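Local coordinates for Two-component sensor histidine kinase (Nostoc sp., PDB 6OZB), which binds the linear tetrapyrrole phycoerythrobilin in a phytochrome-type GAF domain and probably senses light for a two-component histidine kinase pathway, at residues R20-R25 and E33-A38; R51-K56 and P76-L81; R102-V107 and D179-M184; G164-H169 and M186-L191. The protein carries 1 engineered substitution. All blocks are in the same frame, centred on the assembly; numbering follows the deposited sequence. Where two conformers were deposited one is given.

Interaction 1: R20-R25 and E33-A38; sequences RRITAR and EDIITA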
# COMPACT_ATOMS: atom_id res chain seq x y z
N ARG C 20 4.54 31.61 11.51
CA ARG C 20 4.74 32.91 12.13
C ARG C 20 4.38 34.01 11.18
O ARG C 20 3.83 35.02 11.58
CB ARG C 20 6.18 33.07 12.61
CG ARG C 20 6.53 32.26 13.87
CD ARG C 20 7.82 32.71 14.48
NE ARG C 20 8.97 32.52 13.60
CZ ARG C 20 9.76 31.45 13.55
NH1 ARG C 20 9.55 30.42 14.34
NH2 ARG C 20 10.78 31.43 12.70
N ARG C 21 4.68 33.82 9.89
CA ARG C 21 4.41 34.87 8.93
C ARG C 21 2.89 35.00 8.71
O ARG C 21 2.39 36.09 8.51
CB ARG C 21 5.16 34.58 7.64
CG ARG C 21 6.67 34.81 7.75
CD ARG C 21 7.37 34.40 6.43
NE ARG C 21 8.83 34.50 6.52
CZ ARG C 21 9.50 35.65 6.47
NH1 ARG C 21 8.85 36.80 6.33
NH2 ARG C 21 10.83 35.66 6.56
N ILE C 22 2.14 33.90 8.76
CA ILE C 22 0.69 34.00 8.68
C ILE C 22 0.15 34.74 9.88
O ILE C 22 -0.69 35.61 9.75
CB ILE C 22 -0.02 32.60 8.59
CG1 ILE C 22 0.39 31.87 7.33
CG2 ILE C 22 -1.53 32.76 8.60
CD1 ILE C 22 -0.02 30.39 7.34
N THR C 23 0.65 34.38 11.05
CA THR C 23 0.19 34.98 12.28
C THR C 23 0.44 36.49 12.26
O THR C 23 -0.40 37.26 12.70
CB THR C 23 0.87 34.32 13.47
OG1 THR C 23 0.52 32.93 13.50
CG2 THR C 23 0.44 34.96 14.74
N ALA C 24 1.58 36.92 11.71
CA ALA C 24 1.90 38.34 11.65
C ALA C 24 0.86 39.07 10.82
O ALA C 24 0.46 40.19 11.16
CB ALA C 24 3.28 38.55 11.07
N ARG C 25 0.40 38.45 9.73
CA ARG C 25 -0.61 39.06 8.88
C ARG C 25 -1.96 39.19 9.57
O ARG C 25 -2.68 40.17 9.38
CB ARG C 25 -0.77 38.27 7.59
CG ARG C 25 0.44 38.39 6.69
CD ARG C 25 0.26 37.57 5.44
NE ARG C 25 1.59 37.33 4.93
CZ ARG C 25 2.17 36.14 4.84
NH1 ARG C 25 1.52 34.99 5.16
NH2 ARG C 25 3.40 36.09 4.41
N GLU C 33 -8.48 37.76 2.26
CA GLU C 33 -8.04 37.47 0.88
C GLU C 33 -6.55 37.77 0.70
O GLU C 33 -5.84 37.03 0.04
CB GLU C 33 -8.86 38.24 -0.17
CG GLU C 33 -10.35 37.87 -0.21
CD GLU C 33 -11.19 38.51 0.89
OE1 GLU C 33 -12.41 38.22 0.93
OE2 GLU C 33 -10.66 39.29 1.72
N ASP C 34 -6.08 38.84 1.34
CA ASP C 34 -4.66 39.19 1.26
C ASP C 34 -3.79 38.27 2.09
O ASP C 34 -2.66 37.97 1.70
CB ASP C 34 -4.44 40.63 1.71
CG ASP C 34 -5.11 41.62 0.81
OD1 ASP C 34 -5.30 41.32 -0.38
OD2 ASP C 34 -5.51 42.69 1.31
N ILE C 35 -4.29 37.80 3.23
CA ILE C 35 -3.55 36.82 3.99
C ILE C 35 -3.37 35.55 3.18
O ILE C 35 -2.31 34.94 3.18
CB ILE C 35 -4.26 36.45 5.32
CG1 ILE C 35 -4.39 37.69 6.21
CG2 ILE C 35 -3.49 35.38 6.02
CD1 ILE C 35 -5.08 37.45 7.49
N ILE C 36 -4.44 35.12 2.51
CA ILE C 36 -4.40 33.87 1.75
C ILE C 36 -3.48 33.98 0.54
O ILE C 36 -2.71 33.06 0.27
CB ILE C 36 -5.82 33.47 1.32
CG1 ILE C 36 -6.59 32.98 2.53
CG2 ILE C 36 -5.81 32.39 0.33
CD1 ILE C 36 -8.08 32.99 2.29
N THR C 37 -3.55 35.10 -0.16
CA THR C 37 -2.71 35.33 -1.35
C THR C 37 -1.24 35.32 -0.98
O THR C 37 -0.44 34.60 -1.59
CB THR C 37 -3.07 36.67 -2.02
OG1 THR C 37 -4.39 36.59 -2.59
CG2 THR C 37 -2.08 37.01 -3.13
N ALA C 38 -0.87 36.07 0.05
CA ALA C 38 0.54 36.17 0.41
C ALA C 38 1.09 34.87 0.93
O ALA C 38 2.28 34.58 0.77
CB ALA C 38 0.74 37.27 1.45
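Two helices joined by a short connection, 12-27 and 32-47, form an antiparallel hairpin, and residues 20-25 and 33-38 meet near its turn. The axes of the two segments run at 159° to each other and come no nearer than 10.0 Å, a spacing that leaves room for side chains between the backbones. The backbones are nearest where Arg25 faces Ile35, with CA atoms 6.1 Å apart. Arg25 does most of the touching. Its CB lies 3.9 Å from CG1 of Ile35, and from CG onward the chain runs extended along the partner helix toward Ala38. There the methyl CB of Ala38 sits over one face of the guanidinium, toward its rim, 3.6 Å from NE of Arg25. The opposite face lies under the backbone O of Arg21, one helical turn back, so the flat group is sandwiched between a methyl and a carbonyl oxygen. Its polar end is engaged further along the partner helix, where NH2 forms a salt bridge with Glu42; this bond and the two face contacts probably restrict the turning of the group. On the buried side, CG2 of Ile22 meets CG2 of Ile35 at 4.2 Å, the two side chains crossing at about a right angle. Both isoleucines hold CG2 anti to the backbone N (CG1 at chi1 -63° and -61°), which turns these two methyl branches toward each other. Leu30, in the connection, touches both Arg25 and Ile35. Near-antiparallel axes and a connection of only a few residues make this a helical hairpin, packed against the GAF sheet through Ile36, which meets Ile54.

Interaction 2: R51-K56 and P76-L81; sequences RVMIYK and PSLLGL. With PEB (phycoerythrobilin), chain F.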
# COMPACT_ATOMS: atom_id res chain seq x y z
N ARG C 51 3.57 24.17 -8.39
CA ARG C 51 2.31 24.93 -8.31
C ARG C 51 1.61 24.60 -7.01
O ARG C 51 1.33 23.43 -6.74
CB ARG C 51 1.41 24.64 -9.52
CG ARG C 51 0.02 25.33 -9.52
CD ARG C 51 -0.69 25.22 -10.88
NE ARG C 51 -1.10 23.85 -11.19
CZ ARG C 51 -1.44 23.41 -12.40
NH1 ARG C 51 -1.44 24.22 -13.45
NH2 ARG C 51 -1.77 22.14 -12.56
N VAL C 52 1.37 25.62 -6.18
CA VAL C 52 0.59 25.48 -4.95
C VAL C 52 -0.60 26.41 -5.08
O VAL C 52 -0.46 27.53 -5.54
CB VAL C 52 1.41 25.82 -3.71
CG1 VAL C 52 0.55 25.86 -2.45
CG2 VAL C 52 2.52 24.79 -3.55
N MET C 53 -1.78 25.90 -4.72
CA MET C 53 -3.03 26.65 -4.85
C MET C 53 -3.86 26.52 -3.59
O MET C 53 -3.77 25.52 -2.89
CB MET C 53 -3.83 26.15 -6.03
CG MET C 53 -3.08 26.21 -7.33
SD MET C 53 -4.00 25.39 -8.63
CE MET C 53 -3.91 23.72 -8.04
N ILE C 54 -4.68 27.54 -3.32
CA ILE C 54 -5.74 27.39 -2.35
C ILE C 54 -7.06 27.45 -3.12
O ILE C 54 -7.29 28.35 -3.95
CB ILE C 54 -5.63 28.44 -1.24
CG1 ILE C 54 -4.38 28.12 -0.41
CG2 ILE C 54 -6.90 28.44 -0.37
CD1 ILE C 54 -4.16 28.95 0.77
N TYR C 55 -7.87 26.44 -2.88
CA TYR C 55 -9.13 26.20 -3.57
C TYR C 55 -10.24 26.46 -2.56
O TYR C 55 -10.19 25.92 -1.48
CB TYR C 55 -9.15 24.76 -4.09
CG TYR C 55 -10.30 24.34 -4.91
CD1 TYR C 55 -10.43 24.72 -6.25
CD2 TYR C 55 -11.26 23.50 -4.38
CE1 TYR C 55 -11.49 24.31 -7.00
CE2 TYR C 55 -12.31 23.07 -5.13
CZ TYR C 55 -12.43 23.48 -6.44
OH TYR C 55 -13.50 23.04 -7.19
N LYS C 56 -11.22 27.28 -2.91
CA LYS C 56 -12.29 27.62 -1.97
C LYS C 56 -13.61 27.05 -2.48
O LYS C 56 -13.99 27.26 -3.64
CB LYS C 56 -12.37 29.13 -1.79
CG LYS C 56 -13.39 29.60 -0.71
CD LYS C 56 -13.53 31.12 -0.78
CE LYS C 56 -14.34 31.74 0.37
NZ LYS C 56 -15.58 31.01 0.64
N PRO C 76 0.73 26.08 -16.27
CA PRO C 76 -0.17 27.21 -16.49
C PRO C 76 -0.89 27.64 -15.23
O PRO C 76 -1.06 26.87 -14.29
CB PRO C 76 -1.18 26.69 -17.52
CG PRO C 76 -0.57 25.50 -18.10
CD PRO C 76 0.33 24.91 -17.07
N SER C 77 -1.35 28.87 -15.26
CA SER C 77 -2.06 29.44 -14.13
C SER C 77 -3.52 29.02 -14.12
O SER C 77 -4.21 29.07 -15.15
CB SER C 77 -1.96 30.96 -14.16
OG SER C 77 -2.80 31.49 -13.15
N LEU C 78 -3.97 28.56 -12.96
CA LEU C 78 -5.37 28.16 -12.79
C LEU C 78 -6.11 29.17 -11.92
O LEU C 78 -7.29 28.99 -11.65
CB LEU C 78 -5.46 26.77 -12.16
CG LEU C 78 -4.71 25.64 -12.86
CD1 LEU C 78 -4.93 24.30 -12.17
CD2 LEU C 78 -5.13 25.54 -14.30
N LEU C 79 -5.44 30.26 -11.55
CA LEU C 79 -6.04 31.26 -10.69
C LEU C 79 -7.35 31.78 -11.27
O LEU C 79 -7.44 32.12 -12.46
CB LEU C 79 -5.06 32.42 -10.49
CG LEU C 79 -5.54 33.49 -9.52
CD1 LEU C 79 -5.62 32.99 -8.07
CD2 LEU C 79 -4.64 34.71 -9.65
N GLY C 80 -8.38 31.86 -10.43
CA GLY C 80 -9.67 32.38 -10.86
C GLY C 80 -10.55 31.33 -11.52
O GLY C 80 -11.73 31.58 -11.76
N LEU C 81 -10.00 30.17 -11.86
CA LEU C 81 -10.83 29.18 -12.55
C LEU C 81 -11.76 28.47 -11.56
O LEU C 81 -11.40 28.24 -10.40
CB LEU C 81 -9.98 28.15 -13.28
CG LEU C 81 -9.13 28.70 -14.41
CD1 LEU C 81 -8.37 27.56 -15.03
CD2 LEU C 81 -9.97 29.44 -15.44
CHC PEB F . -10.01 17.65 -7.77
NC PEB F . -10.43 15.18 -7.39
C1C PEB F . -10.29 14.24 -6.41
C2C PEB F . -9.74 14.82 -5.29
C3C PEB F . -9.53 16.15 -5.56
C4C PEB F . -9.97 16.37 -6.89
CMC PEB F . -8.95 17.09 -4.52
CAC PEB F . -9.45 14.01 -3.98
CBC PEB F . -8.21 13.14 -4.14
CGC PEB F . -6.99 14.01 -3.99
O1C PEB F . -6.85 14.65 -2.91
O2C PEB F . -6.12 14.08 -4.90
ND PEB F . -7.73 18.39 -7.36
C1D PEB F . -9.21 18.73 -7.23
C2D PEB F . -9.35 19.90 -8.09
C3D PEB F . -8.16 20.24 -8.69
C4D PEB F . -7.11 19.38 -8.28
CMD PEB F . -10.72 20.58 -8.36
CAD PEB F . -8.02 21.35 -9.75
CBD PEB F . -6.95 22.19 -9.68
OD PEB F . -5.93 19.42 -8.59
NA PEB F . -12.84 13.62 -11.53
C1A PEB F . -13.17 14.35 -12.70
C2A PEB F . -14.27 13.64 -13.45
C3A PEB F . -14.63 12.40 -12.64
C4A PEB F . -13.68 12.44 -11.42
CMA PEB F . -15.50 14.56 -13.72
CBA PEB F . -15.34 10.88 -14.59
OA PEB F . -12.65 15.41 -13.01
CHA PEB F . -13.63 11.43 -10.50
CAA PEB F . -14.49 11.03 -13.32
NB PEB F . -12.06 12.63 -8.66
C1B PEB F . -12.76 11.49 -9.26
C2B PEB F . -12.55 10.30 -8.47
C3B PEB F . -11.71 10.67 -7.37
C4B PEB F . -11.39 12.14 -7.45
CHB PEB F . -10.61 12.75 -6.49
CMB PEB F . -13.13 8.95 -8.77
CAB PEB F . -11.22 9.74 -6.27
CBB PEB F . -9.82 9.29 -6.62
CGB PEB F . -9.47 8.24 -5.56
O1B PEB F . -9.37 8.62 -4.35
O2B PEB F . -9.33 7.03 -5.89
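Arg51, at the start of strand 51-57, reaches across to the loop 76-81 and gives its NH1 to the backbone O of Pro76, a hydrogen bond of 2.8 Å. The acceptor lies 2° out of the guanidinium plane, but the N-H...O angle is a bent 143°. With CG anti to the backbone N the side chain leaves the strand stretched out, and a bend at chi3 (68°) then turns the guanidinium toward the loop. One face of that group receives CD1 of Leu78, over its centre and 3.6 Å from CZ of Arg51; the two side chains cross at about a right angle. NH2 of Arg51 is hydrogen-bonded to ND1 of His169, a residue of the bilin pocket, so the arginine ties the loop to a chromophore-contacting histidine. Were Arg51 an alanine, the Pro76 carbonyl and ND1 of His169 would probably each lose this partner, and CD1 of Leu78 the flat group it packs on. Two residues on, Met53 points the same way, its SD 3.8 Å from CD1 of Leu78. This strand belongs to the antiparallel sheet of the GAF domain, and the loop lies between strands 63-70 and 82-83, lining one flank of the phycoerythrobilin pocket. CE of Met53 and CD1 of Leu78 each come within 3.8 Å of the same bilin atom, CBD, so the methionine methyl and the leucine both pack on the D-ring substituent. From Leu78 to Leu81 the loop makes a type II beta turn, with Leu81 N bonded to Leu78 O. Farther along the strand, Tyr55 brings CZ to 3.9 Å from the CMD methyl of the bilin.

Interaction 3: R102-V107 and D179-M184; sequences RSIVDV and DELEAM. With PEB (phycoerythrobilin), chain F.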
# COMPACT_ATOMS: atom_id res chain seq x y z
N ARG C 102 -5.74 13.61 4.25
CA ARG C 102 -4.71 14.22 3.42
C ARG C 102 -4.36 13.17 2.38
O ARG C 102 -4.28 11.99 2.72
CB ARG C 102 -3.49 14.62 4.25
CG ARG C 102 -3.78 15.70 5.33
CD ARG C 102 -4.38 15.14 6.59
NE ARG C 102 -3.55 14.10 7.20
CZ ARG C 102 -2.53 14.33 8.02
NH1 ARG C 102 -2.16 15.57 8.33
NH2 ARG C 102 -1.85 13.31 8.49
N SER C 103 -4.19 13.58 1.13
CA SER C 103 -4.02 12.63 0.03
C SER C 103 -2.81 12.93 -0.82
O SER C 103 -2.60 14.07 -1.19
CB SER C 103 -5.24 12.64 -0.88
OG SER C 103 -6.43 12.26 -0.21
N ILE C 104 -2.03 11.89 -1.11
CA ILE C 104 -0.86 11.95 -1.99
C ILE C 104 -1.11 11.06 -3.21
O ILE C 104 -1.20 9.86 -3.05
CB ILE C 104 0.40 11.43 -1.27
CG1 ILE C 104 0.71 12.24 -0.01
CG2 ILE C 104 1.58 11.39 -2.23
CD1 ILE C 104 1.58 11.48 1.01
N VAL C 105 -1.18 11.64 -4.41
CA VAL C 105 -1.34 10.86 -5.63
C VAL C 105 0.01 10.75 -6.31
O VAL C 105 0.67 11.74 -6.55
CB VAL C 105 -2.38 11.47 -6.61
CG1 VAL C 105 -2.52 10.63 -7.84
CG2 VAL C 105 -3.72 11.59 -5.91
N ASP C 106 0.39 9.51 -6.62
CA ASP C 106 1.62 9.21 -7.31
C ASP C 106 1.25 8.61 -8.66
O ASP C 106 0.89 7.43 -8.78
CB ASP C 106 2.46 8.27 -6.47
CG ASP C 106 3.84 8.05 -7.04
OD1 ASP C 106 4.75 8.85 -6.71
OD2 ASP C 106 4.02 7.07 -7.80
N VAL C 107 1.30 9.45 -9.68
CA VAL C 107 0.83 9.03 -11.00
C VAL C 107 1.63 7.86 -11.55
O VAL C 107 1.04 6.93 -12.13
CB VAL C 107 0.87 10.23 -11.97
CG1 VAL C 107 0.59 9.81 -13.37
CG2 VAL C 107 -0.15 11.29 -11.53
N ASP C 179 6.58 14.04 7.29
CA ASP C 179 6.97 15.37 7.74
C ASP C 179 6.38 16.45 6.86
O ASP C 179 5.98 17.52 7.35
CB ASP C 179 8.49 15.52 7.78
CG ASP C 179 9.11 14.88 9.01
OD1 ASP C 179 8.38 14.24 9.81
OD2 ASP C 179 10.34 15.03 9.18
N GLU C 180 6.33 16.20 5.55
CA GLU C 180 5.72 17.14 4.62
C GLU C 180 4.22 17.22 4.83
O GLU C 180 3.65 18.30 4.76
CB GLU C 180 6.03 16.76 3.17
CG GLU C 180 5.31 17.65 2.15
CD GLU C 180 5.83 17.46 0.71
OE1 GLU C 180 6.99 17.04 0.54
OE2 GLU C 180 5.07 17.74 -0.24
N LEU C 181 3.56 16.10 5.12
CA LEU C 181 2.13 16.19 5.38
C LEU C 181 1.89 16.94 6.67
O LEU C 181 0.92 17.67 6.76
CB LEU C 181 1.43 14.84 5.51
CG LEU C 181 1.23 13.98 4.29
CD1 LEU C 181 0.32 12.82 4.71
CD2 LEU C 181 0.63 14.78 3.15
N GLU C 182 2.75 16.73 7.65
CA GLU C 182 2.61 17.37 8.95
C GLU C 182 2.74 18.88 8.76
O GLU C 182 1.98 19.65 9.35
CB GLU C 182 3.64 16.83 9.95
CG GLU C 182 3.64 17.52 11.30
CD GLU C 182 4.78 17.05 12.19
OE1 GLU C 182 5.14 15.86 12.13
OE2 GLU C 182 5.33 17.89 12.95
N ALA C 183 3.68 19.31 7.91
CA ALA C 183 3.83 20.72 7.59
C ALA C 183 2.59 21.31 6.95
O ALA C 183 2.13 22.38 7.34
CB ALA C 183 5.02 20.93 6.67
N MET C 184 2.04 20.61 5.96
CA MET C 184 0.81 21.05 5.31
C MET C 184 -0.32 21.15 6.32
O MET C 184 -1.15 22.06 6.26
CB MET C 184 0.47 20.11 4.15
CG MET C 184 1.40 20.34 3.00
SD MET C 184 1.00 19.26 1.64
CE MET C 184 -0.38 20.12 0.91
CHC PEB F . -10.01 17.65 -7.77
NC PEB F . -10.43 15.18 -7.39
C1C PEB F . -10.29 14.24 -6.41
C2C PEB F . -9.74 14.82 -5.29
C3C PEB F . -9.53 16.15 -5.56
C4C PEB F . -9.97 16.37 -6.89
CMC PEB F . -8.95 17.09 -4.52
CAC PEB F . -9.45 14.01 -3.98
CBC PEB F . -8.21 13.14 -4.14
CGC PEB F . -6.99 14.01 -3.99
O1C PEB F . -6.85 14.65 -2.91
O2C PEB F . -6.12 14.08 -4.90
ND PEB F . -7.73 18.39 -7.36
C1D PEB F . -9.21 18.73 -7.23
C2D PEB F . -9.35 19.90 -8.09
C3D PEB F . -8.16 20.24 -8.69
C4D PEB F . -7.11 19.38 -8.28
CMD PEB F . -10.72 20.58 -8.36
CAD PEB F . -8.02 21.35 -9.75
CBD PEB F . -6.95 22.19 -9.68
OD PEB F . -5.93 19.42 -8.59
NA PEB F . -12.84 13.62 -11.53
C1A PEB F . -13.17 14.35 -12.70
C2A PEB F . -14.27 13.64 -13.45
C3A PEB F . -14.63 12.40 -12.64
C4A PEB F . -13.68 12.44 -11.42
CMA PEB F . -15.50 14.56 -13.72
CBA PEB F . -15.34 10.88 -14.59
OA PEB F . -12.65 15.41 -13.01
CHA PEB F . -13.63 11.43 -10.50
CAA PEB F . -14.49 11.03 -13.32
NB PEB F . -12.06 12.63 -8.66
C1B PEB F . -12.76 11.49 -9.26
C2B PEB F . -12.55 10.30 -8.47
C3B PEB F . -11.71 10.67 -7.37
C4B PEB F . -11.39 12.14 -7.45
CHB PEB F . -10.61 12.75 -6.49
CMB PEB F . -13.13 8.95 -8.77
CAB PEB F . -11.22 9.74 -6.27
CBB PEB F . -9.82 9.29 -6.62
CGB PEB F . -9.47 8.24 -5.56
O1B PEB F . -9.37 8.62 -4.35
O2B PEB F . -9.33 7.03 -5.89
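Leu181 of helix 178-201 gives up more surface to this contact than any other residue, and it points at strand 102-106 between Arg102 and Ile104. Its CD2 lies 4.0 Å from CD1 of Ile104, with CD1 of Leu181 almost as near to that same methyl, so both branches of the leucine receive the tip of the isoleucine. Ile104 extends its CD1 toward the helix because CG1 stands anti to the carbonyl carbon (chi1 -59°). Arg102 flanks the leucine with its aliphatic base, CB at 4.2 Å from CD1 of Leu181. Bends at chi2 and chi3 fold the rest of its chain, and the guanidinium is held by others: NE by the backbone O of Ser115, NH1 by OE1 of Gln185, on the same helix as Leu181. A serine in place of Leu181 would probably open a gap beside Ile104 and remove the apolar cover from the base of Arg102. On the other side of the strand, CB of Ser103 is 3.3 Å from the propionate oxygen O1C of phycoerythrobilin. With no hydrogen bond joining the two segments, helix and strand associate here by apolar packing, while NE and NH1 of the buried guanidinium are taken up by neutral oxygens, which probably makes its burial tolerable.

Interaction 4: G164-H169 and M186-L191; sequences GLLVSH and MIVDQL. With PEB (phycoerythrobilin), chain F.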
# COMPACT_ATOMS: atom_id res chain seq x y z
N GLY C 164 -12.14 24.68 2.13
CA GLY C 164 -11.30 24.67 0.93
C GLY C 164 -10.25 23.60 0.98
O GLY C 164 -10.34 22.69 1.81
N LEU C 165 -9.27 23.71 0.09
CA LEU C 165 -8.15 22.76 0.00
C LEU C 165 -6.86 23.52 -0.19
O LEU C 165 -6.83 24.51 -0.93
CB LEU C 165 -8.32 21.81 -1.20
CG LEU C 165 -9.65 21.05 -1.35
CD1 LEU C 165 -9.74 20.28 -2.67
CD2 LEU C 165 -9.83 20.10 -0.18
N LEU C 166 -5.79 23.01 0.43
CA LEU C 166 -4.43 23.38 0.06
C LEU C 166 -3.93 22.31 -0.91
O LEU C 166 -3.92 21.11 -0.57
CB LEU C 166 -3.52 23.47 1.27
CG LEU C 166 -2.05 23.75 1.05
CD1 LEU C 166 -1.89 25.14 0.45
CD2 LEU C 166 -1.30 23.63 2.36
N VAL C 167 -3.58 22.73 -2.12
CA VAL C 167 -3.23 21.81 -3.21
C VAL C 167 -1.80 22.06 -3.70
O VAL C 167 -1.45 23.18 -4.05
CB VAL C 167 -4.17 21.95 -4.40
CG1 VAL C 167 -3.88 20.89 -5.46
CG2 VAL C 167 -5.60 21.81 -3.97
N SER C 168 -1.00 21.00 -3.76
CA SER C 168 0.38 21.09 -4.22
C SER C 168 0.58 20.16 -5.41
O SER C 168 0.42 18.95 -5.26
CB SER C 168 1.32 20.71 -3.07
OG SER C 168 2.69 20.72 -3.46
N HIS C 169 0.87 20.73 -6.58
CA HIS C 169 1.09 19.99 -7.82
C HIS C 169 2.55 20.06 -8.25
O HIS C 169 3.20 21.10 -8.10
CB HIS C 169 0.30 20.56 -8.98
CG HIS C 169 -1.18 20.30 -8.93
ND1 HIS C 169 -2.07 20.92 -9.79
CD2 HIS C 169 -1.91 19.47 -8.16
CE1 HIS C 169 -3.29 20.48 -9.55
NE2 HIS C 169 -3.22 19.59 -8.57
N MET C 186 -0.18 21.77 9.59
CA MET C 186 -0.02 22.94 10.44
C MET C 186 -0.40 24.21 9.67
O MET C 186 -0.99 25.13 10.23
CB MET C 186 1.40 23.03 11.00
CG MET C 186 1.80 21.85 11.85
SD MET C 186 3.28 22.23 12.80
CE MET C 186 4.13 23.42 11.74
N ILE C 187 -0.05 24.26 8.40
CA ILE C 187 -0.40 25.39 7.57
C ILE C 187 -1.91 25.53 7.39
O ILE C 187 -2.46 26.63 7.51
CB ILE C 187 0.27 25.31 6.18
CG1 ILE C 187 1.78 25.52 6.37
CG2 ILE C 187 -0.30 26.32 5.23
CD1 ILE C 187 2.65 24.96 5.22
N VAL C 188 -2.62 24.43 7.10
CA VAL C 188 -4.07 24.57 6.99
C VAL C 188 -4.70 24.85 8.36
O VAL C 188 -5.70 25.56 8.41
CB VAL C 188 -4.75 23.34 6.31
CG1 VAL C 188 -4.17 23.15 4.90
CG2 VAL C 188 -4.63 22.06 7.09
N ASP C 189 -4.13 24.35 9.46
CA ASP C 189 -4.63 24.69 10.80
C ASP C 189 -4.47 26.19 11.08
O ASP C 189 -5.36 26.82 11.66
CB ASP C 189 -3.90 23.91 11.88
CG ASP C 189 -4.28 22.42 11.92
OD1 ASP C 189 -5.27 22.03 11.25
OD2 ASP C 189 -3.57 21.65 12.61
N GLN C 190 -3.35 26.76 10.66
CA GLN C 190 -3.10 28.18 10.86
C GLN C 190 -4.00 29.03 9.96
O GLN C 190 -4.47 30.09 10.37
CB GLN C 190 -1.62 28.52 10.60
CG GLN C 190 -1.23 29.99 10.95
CD GLN C 190 -1.40 30.31 12.43
OE1 GLN C 190 -0.58 29.93 13.27
NE2 GLN C 190 -2.49 30.98 12.77
N LEU C 191 -4.25 28.59 8.74
CA LEU C 191 -5.18 29.31 7.87
C LEU C 191 -6.60 29.28 8.43
O LEU C 191 -7.34 30.26 8.36
CB LEU C 191 -5.17 28.73 6.45
CG LEU C 191 -3.99 29.05 5.55
CD1 LEU C 191 -4.09 28.23 4.27
CD2 LEU C 191 -3.97 30.56 5.23
CHC PEB F . -10.01 17.65 -7.77
NC PEB F . -10.43 15.18 -7.39
C1C PEB F . -10.29 14.24 -6.41
C2C PEB F . -9.74 14.82 -5.29
C3C PEB F . -9.53 16.15 -5.56
C4C PEB F . -9.97 16.37 -6.89
CMC PEB F . -8.95 17.09 -4.52
CAC PEB F . -9.45 14.01 -3.98
CBC PEB F . -8.21 13.14 -4.14
CGC PEB F . -6.99 14.01 -3.99
O1C PEB F . -6.85 14.65 -2.91
O2C PEB F . -6.12 14.08 -4.90
ND PEB F . -7.73 18.39 -7.36
C1D PEB F . -9.21 18.73 -7.23
C2D PEB F . -9.35 19.90 -8.09
C3D PEB F . -8.16 20.24 -8.69
C4D PEB F . -7.11 19.38 -8.28
CMD PEB F . -10.72 20.58 -8.36
CAD PEB F . -8.02 21.35 -9.75
CBD PEB F . -6.95 22.19 -9.68
OD PEB F . -5.93 19.42 -8.59
NA PEB F . -12.84 13.62 -11.53
C1A PEB F . -13.17 14.35 -12.70
C2A PEB F . -14.27 13.64 -13.45
C3A PEB F . -14.63 12.40 -12.64
C4A PEB F . -13.68 12.44 -11.42
CMA PEB F . -15.50 14.56 -13.72
CBA PEB F . -15.34 10.88 -14.59
OA PEB F . -12.65 15.41 -13.01
CHA PEB F . -13.63 11.43 -10.50
CAA PEB F . -14.49 11.03 -13.32
NB PEB F . -12.06 12.63 -8.66
C1B PEB F . -12.76 11.49 -9.26
C2B PEB F . -12.55 10.30 -8.47
C3B PEB F . -11.71 10.67 -7.37
C4B PEB F . -11.39 12.14 -7.45
CHB PEB F . -10.61 12.75 -6.49
CMB PEB F . -13.13 8.95 -8.77
CAB PEB F . -11.22 9.74 -6.27
CBB PEB F . -9.82 9.29 -6.62
CGB PEB F . -9.47 8.24 -5.56
O1B PEB F . -9.37 8.62 -4.35
O2B PEB F . -9.33 7.03 -5.89
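Strand 164-169 and helix 186-191 approach most closely at Leu166 and Val188, whose CA atoms are 7.0 Å apart, a separation bridged by side chains and by no hydrogen bond between the segments. Leu166 carries the contact. Its CB lies 3.7 Å from CG1 of Val188, and its CD2 turns to the same methyl and also reaches CG2 of Ile187 at 4.1 Å. Leu166 and Ile187 cross at about a right angle. One leucine thus touches two successive helix residues, through CB and CD2. In Val188, CG1 stands anti to the carbonyl carbon (chi1 -59°), and this branch is the one that meets Leu166. The opposite side of the strand faces the bilin. Leu165 sets CD1 3.8 Å from the CMC methyl of phycoerythrobilin, while NE2 of His169 donates a weak hydrogen bond to the D-ring carbonyl OD at 2.7 Å. Its N-H...O angle of 126° is strongly bent, although the oxygen lies at the ring edge, near the imidazole plane. With ND1 also engaged, the imidazole is likely to be limited in rotation. The strand therefore separates the apolar inner face of the helix from the chromophore. Within the sheet, strand 161-170 runs between strand 51-57, bonded through Leu165 to Tyr55 and Val167 to Met53, and strand 150-158, bonded through Leu166 to Ala154. On the helix side, Val188 also touches Ile156 and Leu191 touches Ile54, and Gln190 packs on Ile22 and Thr23 of helix 12-27, which lies alongside.

Overall arrangement
Along the chain interactions 1 and 2 close in turn before the others open, whereas interactions 3 and 4 cross, their segments alternating. These last two share helix 178-201 and one antiparallel sheet; their centres lie 11 Å apart, and Met184 packs on Leu166 between them. Interaction 2 joins the same sheet through strand 51-57, the neighbour of 161-170, its centre about 13 Å from that of interaction 4. The helical hairpin of interaction 1 touches interactions 2 and 4, their centres about 17 Å and 13 Å from its own. Helices 32-47 and 178-201 pack on one side of the sheet, with the bilin on the other; interactions 2, 3 and 4 all reach phycoerythrobilin, linking the chromophore pocket to these helices.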